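PDB 3FGY: SnoaL-like domain-containing protein from Burkholderia xenovorans LB400, which is of unknown function but belongs to the NTF2-like superfamily, whose cone-shaped folds commonly enclose a small-molecule pocket. Local coordinates for residues Q78-G90 and F99-K111. Sequence-based numbering, arbitrary orientation.
Sequences QGERVLVVGFATG and FEDDWVFAITVRK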
loop_
_atom_site.group_PDB
_atom_site.type_symbol
_atom_site.label_atom_id
_atom_site.label_comp_id
_atom_site.label_asym_id
_atom_site.label_seq_id
_atom_site.Cartn_x
_atom_site.Cartn_y
_atom_site.Cartn_z
ATOM N N GLN A 78 -6.579 11.255 -7.589
ATOM C CA GLN A 78 -7.039 12.529 -7.068
ATOM C C GLN A 78 -5.853 13.489 -7.115
ATOM O O GLN A 78 -4.715 13.114 -6.777
ATOM C CB GLN A 78 -7.589 12.364 -5.642
ATOM C CG GLN A 78 -8.312 13.596 -5.138
ATOM C CD GLN A 78 -8.984 13.386 -3.793
ATOM O OE1 GLN A 78 -8.538 12.595 -2.975
ATOM N NE2 GLN A 78 -10.057 14.150 -3.547
ATOM N N GLY A 79 -6.097 14.694 -7.611
ATOM C CA GLY A 79 -5.048 15.680 -7.697
ATOM C C GLY A 79 -3.945 15.183 -8.610
ATOM O O GLY A 79 -4.216 14.718 -9.713
ATOM N N GLU A 80 -2.711 15.251 -8.123
ATOM C CA GLU A 80 -1.550 14.814 -8.898
ATOM C C GLU A 80 -1.201 13.353 -8.606
ATOM O O GLU A 80 -0.181 12.850 -9.062
ATOM C CB GLU A 80 -0.341 15.729 -8.636
ATOM C CG GLU A 80 0.350 15.565 -7.285
ATOM C CD GLU A 80 1.453 16.594 -7.049
ATOM O OE1 GLU A 80 1.703 17.433 -7.937
ATOM O OE2 GLU A 80 2.059 16.565 -5.961
ATOM N N ARG A 81 -2.051 12.672 -7.849
ATOM C CA ARG A 81 -1.763 11.327 -7.379
ATOM C C ARG A 81 -2.584 10.263 -8.100
ATOM O O ARG A 81 -3.755 10.485 -8.377
ATOM C CB ARG A 81 -2.025 11.262 -5.871
ATOM C CG ARG A 81 -1.240 12.306 -5.075
ATOM C CD ARG A 81 0.163 11.828 -4.789
ATOM N NE ARG A 81 0.243 10.965 -3.600
ATOM C CZ ARG A 81 1.218 10.077 -3.384
ATOM N NH1 ARG A 81 2.183 9.873 -4.265
ATOM N NH2 ARG A 81 1.214 9.360 -2.281
ATOM N N VAL A 82 -1.941 9.141 -8.418
ATOM C CA VAL A 82 -2.595 7.955 -8.934
ATOM C C VAL A 82 -2.072 6.796 -8.094
ATOM O O VAL A 82 -0.877 6.539 -8.059
ATOM C CB VAL A 82 -2.263 7.716 -10.437
ATOM C CG1 VAL A 82 -3.000 6.524 -10.950
ATOM C CG2 VAL A 82 -2.646 8.936 -11.264
ATOM N N LEU A 83 -2.963 6.164 -7.341
ATOM C CA LEU A 83 -2.607 4.972 -6.610
ATOM C C LEU A 83 -3.132 3.783 -7.385
ATOM O O LEU A 83 -4.313 3.734 -7.764
ATOM C CB LEU A 83 -3.154 5.038 -5.194
ATOM C CG LEU A 83 -2.181 5.686 -4.209
ATOM C CD1 LEU A 83 -1.779 7.125 -4.574
ATOM C CD2 LEU A 83 -2.746 5.566 -2.770
ATOM N N VAL A 84 -2.241 2.839 -7.663
ATOM C CA VAL A 84 -2.547 1.649 -8.424
ATOM C C VAL A 84 -2.593 0.474 -7.445
ATOM O O VAL A 84 -1.604 0.211 -6.749
ATOM C CB VAL A 84 -1.508 1.393 -9.544
ATOM C CG1 VAL A 84 -1.981 0.248 -10.418
ATOM C CG2 VAL A 84 -1.297 2.671 -10.403
ATOM N N VAL A 85 -3.731 -0.216 -7.395
ATOM C CA VAL A 85 -3.991 -1.274 -6.436
ATOM C C VAL A 85 -4.089 -2.597 -7.182
ATOM O O VAL A 85 -4.884 -2.730 -8.096
ATOM C CB VAL A 85 -5.313 -1.028 -5.667
ATOM C CG1 VAL A 85 -5.502 -2.082 -4.576
ATOM C CG2 VAL A 85 -5.281 0.411 -5.060
ATOM N N GLY A 86 -3.249 -3.559 -6.814
ATOM C CA GLY A 86 -3.239 -4.803 -7.566
ATOM C C GLY A 86 -2.756 -6.003 -6.797
ATOM O O GLY A 86 -2.537 -5.943 -5.590
ATOM N N PHE A 87 -2.604 -7.091 -7.533
ATOM C CA PHE A 87 -2.249 -8.384 -6.951
ATOM C C PHE A 87 -1.382 -9.107 -7.966
ATOM O O PHE A 87 -1.647 -9.062 -9.171
ATOM C CB PHE A 87 -3.507 -9.169 -6.581
ATOM C CG PHE A 87 -3.241 -10.580 -6.133
ATOM C CD1 PHE A 87 -2.914 -10.867 -4.821
ATOM C CD2 PHE A 87 -3.320 -11.613 -7.037
ATOM C CE1 PHE A 87 -2.663 -12.195 -4.420
ATOM C CE2 PHE A 87 -3.067 -12.904 -6.659
ATOM C CZ PHE A 87 -2.741 -13.200 -5.350
ATOM N N ALA A 88 -0.311 -9.718 -7.480
ATOM C CA ALA A 88 0.617 -10.471 -8.308
ATOM C C ALA A 88 0.874 -11.830 -7.726
ATOM O O ALA A 88 0.812 -12.014 -6.504
ATOM C CB ALA A 88 1.980 -9.742 -8.438
ATOM N N THR A 89 1.194 -12.763 -8.612
ATOM C CA THR A 89 1.793 -14.018 -8.219
ATOM C C THR A 89 3.170 -14.094 -8.884
ATOM O O THR A 89 3.403 -13.512 -9.954
ATOM C CB THR A 89 0.931 -15.218 -8.612
ATOM O OG1 THR A 89 0.768 -15.250 -10.030
ATOM C CG2 THR A 89 -0.440 -15.141 -7.941
ATOM N N GLY A 90 4.120 -14.749 -8.244
ATOM C CA GLY A 90 5.440 -14.815 -8.805
ATOM C C GLY A 90 6.292 -15.979 -8.367
ATOM O O GLY A 90 5.914 -16.763 -7.498
ATOM N N PHE A 99 5.491 -16.805 -4.547
ATOM C CA PHE A 99 4.832 -15.883 -3.654
ATOM C C PHE A 99 3.606 -15.296 -4.310
ATOM O O PHE A 99 3.423 -15.386 -5.526
ATOM C CB PHE A 99 5.779 -14.749 -3.241
ATOM C CG PHE A 99 6.248 -13.909 -4.391
ATOM C CD1 PHE A 99 5.531 -12.788 -4.783
ATOM C CD2 PHE A 99 7.380 -14.260 -5.084
ATOM C CE1 PHE A 99 5.947 -12.019 -5.855
ATOM C CE2 PHE A 99 7.826 -13.485 -6.138
ATOM C CZ PHE A 99 7.099 -12.379 -6.539
ATOM N N GLU A 100 2.774 -14.702 -3.452
ATOM C CA GLU A 100 1.681 -13.867 -3.922
ATOM C C GLU A 100 1.853 -12.515 -3.185
ATOM O O GLU A 100 2.487 -12.442 -2.114
ATOM C CB GLU A 100 0.322 -14.608 -3.789
ATOM C CG GLU A 100 0.411 -16.022 -4.447
ATOM C CD GLU A 100 -0.894 -16.776 -4.827
ATOM O OE1 GLU A 100 -1.955 -16.586 -4.219
ATOM O OE2 GLU A 100 -0.818 -17.618 -5.748
ATOM N N ASP A 101 1.388 -11.432 -3.784
ATOM C CA ASP A 101 1.670 -10.087 -3.245
ATOM C C ASP A 101 0.462 -9.232 -3.566
ATOM O O ASP A 101 0.127 -9.089 -4.735
ATOM C CB ASP A 101 2.932 -9.475 -3.905
ATOM C CG ASP A 101 3.446 -8.197 -3.192
ATOM O OD1 ASP A 101 3.167 -8.026 -2.002
ATOM O OD2 ASP A 101 4.125 -7.360 -3.846
ATOM N N ASP A 102 -0.213 -8.747 -2.526
ATOM C CA ASP A 102 -1.166 -7.625 -2.648
ATOM C C ASP A 102 -0.364 -6.345 -2.511
ATOM O O ASP A 102 0.373 -6.150 -1.533
ATOM C CB ASP A 102 -2.271 -7.676 -1.607
ATOM C CG ASP A 102 -3.382 -8.618 -2.021
ATOM O OD1 ASP A 102 -4.276 -8.202 -2.763
ATOM O OD2 ASP A 102 -3.328 -9.786 -1.611
ATOM N N TRP A 103 -0.462 -5.478 -3.512
ATOM C CA TRP A 103 0.374 -4.305 -3.578
ATOM C C TRP A 103 -0.364 -3.005 -3.922
ATOM O O TRP A 103 -1.422 -3.010 -4.566
ATOM C CB TRP A 103 1.509 -4.523 -4.587
ATOM C CG TRP A 103 1.066 -5.023 -5.933
ATOM C CD1 TRP A 103 1.048 -6.323 -6.376
ATOM C CD2 TRP A 103 0.586 -4.222 -7.042
ATOM N NE1 TRP A 103 0.581 -6.378 -7.677
ATOM C CE2 TRP A 103 0.306 -5.107 -8.109
ATOM C CE3 TRP A 103 0.374 -2.855 -7.232
ATOM C CZ2 TRP A 103 -0.178 -4.665 -9.355
ATOM C CZ3 TRP A 103 -0.097 -2.409 -8.497
ATOM C CH2 TRP A 103 -0.375 -3.317 -9.525
ATOM N N VAL A 104 0.244 -1.892 -3.518
ATOM C CA VAL A 104 -0.138 -0.574 -3.999
ATOM C C VAL A 104 1.103 0.149 -4.522
ATOM O O VAL A 104 2.154 0.167 -3.884
ATOM C CB VAL A 104 -0.800 0.262 -2.879
ATOM C CG1 VAL A 104 -1.018 1.745 -3.326
ATOM C CG2 VAL A 104 -2.118 -0.398 -2.424
ATOM N N PHE A 105 0.961 0.773 -5.699
ATOM C CA PHE A 105 1.976 1.694 -6.211
ATOM C C PHE A 105 1.379 3.089 -6.093
ATOM O O PHE A 105 0.337 3.369 -6.674
ATOM C CB PHE A 105 2.326 1.417 -7.678
ATOM C CG PHE A 105 3.244 0.250 -7.885
ATOM C CD1 PHE A 105 3.208 -0.866 -7.039
ATOM C CD2 PHE A 105 4.154 0.261 -8.919
ATOM C CE1 PHE A 105 4.043 -1.959 -7.249
ATOM C CE2 PHE A 105 4.991 -0.833 -9.133
ATOM C CZ PHE A 105 4.927 -1.939 -8.307
ATOM N N ALA A 106 1.998 3.936 -5.300
ATOM C CA ALA A 106 1.530 5.309 -5.084
ATOM C C ALA A 106 2.390 6.186 -5.966
ATOM O O ALA A 106 3.618 6.277 -5.786
ATOM C CB ALA A 106 1.661 5.723 -3.621
ATOM N N ILE A 107 1.732 6.795 -6.936
ATOM C CA ILE A 107 2.407 7.522 -8.006
ATOM C C ILE A 107 2.014 8.999 -7.975
ATOM O O ILE A 107 0.854 9.339 -7.722
ATOM C CB ILE A 107 2.131 6.882 -9.385
ATOM C CG1 ILE A 107 2.548 5.404 -9.367
ATOM C CG2 ILE A 107 2.853 7.635 -10.482
ATOM C CD1 ILE A 107 2.248 4.658 -10.611
ATOM N N THR A 108 2.999 9.860 -8.231
ATOM C CA THR A 108 2.790 11.292 -8.429
ATOM C C THR A 108 3.158 11.612 -9.873
ATOM O O THR A 108 4.220 11.193 -10.356
ATOM C CB THR A 108 3.643 12.135 -7.471
ATOM O OG1 THR A 108 3.360 11.769 -6.117
ATOM C CG2 THR A 108 3.376 13.641 -7.682
ATOM N N VAL A 109 2.245 12.302 -10.561
ATOM C CA VAL A 109 2.446 12.727 -11.936
ATOM C C VAL A 109 2.470 14.244 -11.940
ATOM O O VAL A 109 1.579 14.880 -11.362
ATOM C CB VAL A 109 1.298 12.281 -12.836
ATOM C CG1 VAL A 109 1.509 12.802 -14.294
ATOM C CG2 VAL A 109 1.105 10.763 -12.749
ATOM N N ARG A 110 3.497 14.805 -12.579
ATOM C CA ARG A 110 3.632 16.252 -12.768
ATOM C C ARG A 110 4.146 16.533 -14.175
ATOM O O ARG A 110 5.011 15.814 -14.678
ATOM C CB ARG A 110 4.621 16.832 -11.763
ATOM C CG ARG A 110 4.126 16.821 -10.342
ATOM C CD ARG A 110 5.221 17.236 -9.384
ATOM N NE ARG A 110 4.706 17.305 -8.024
ATOM C CZ ARG A 110 5.448 17.155 -6.929
ATOM N NH1 ARG A 110 6.762 16.961 -7.011
ATOM N NH2 ARG A 110 4.875 17.214 -5.733
ATOM N N LYS A 111 3.608 17.576 -14.811
ATOM C CA LYS A 111 4.035 17.948 -16.164
ATOM C C LYS A 111 3.948 16.739 -17.100
ATOM O O LYS A 111 4.830 16.518 -17.940
ATOM C CB LYS A 111 5.471 18.507 -16.145
ATOM C CG LYS A 111 5.718 19.654 -15.149
ATOM C CD LYS A 111 5.578 21.017 -15.795
HETATM O O HOH W 1 4.377 7.939 -3.698
HETATM O O HOH W 2 -4.474 -5.569 -3.547
#
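The indole of Trp103 lies flat over the backbone of the neighbouring strand: Gly86 C and Val85 C sit over one face, with Gly86 CA 3.6 Å from the centroid of the six-membered ring in a CH-pi contact. Trp103 CG stands between its own backbone N and carbonyl carbon (chi1 50°), which folds the ring across onto Gly86, whose lack of a side chain permits the approach. Val84 CG1 touches Trp103 CZ3 at 3.8 Å and Ala88 CB packs by Trp103 NE1, while Ala88 N and Phe105 N lie at the indole edge. Phe99 repeats the pattern, its ring resting one face on Gly90 CA, while Leu126 and Ala129 of helix 123-129 also touch it. The Phe87 ring instead meets a carboxylate with its edge, Asp102 OD2 approaching Phe87 CD1 at 3.4 Å. Strands 81-92 and 98-110 form a long antiparallel hairpin within the curved sheet of the NTF2-like fold, paired regularly from Arg81-Thr108 to Gly90-Phe99. Trp103, Phe105 and Ile107 share the sheet face on which helix 5-20 packs against Val82 and Ile107; the face bearing Leu83, Val85 and Val104 meets the second subunit. There Leu83 CD1 packs 3.8 Å from Ala106 CB and Leu83 touches its counterpart, Leu83 of the second subunit. The bent Arg81 chain brings NH1 to Thr108 OG1 at 2.9 Å, tilted from the guanidinium plane; a water links NH1 to Ala106 O, and NE forms a salt bridge to Glu74 of the second subunit. Beside the type II' turn from Gln78 to Arg81, which leads in from strand 65-78, Arg110 grips one of two Glu80 conformers side-on, NE reaching OE1 from above the carboxylate plane and NH2 meeting OE2 at 2.9 Å, the two planes 58° apart.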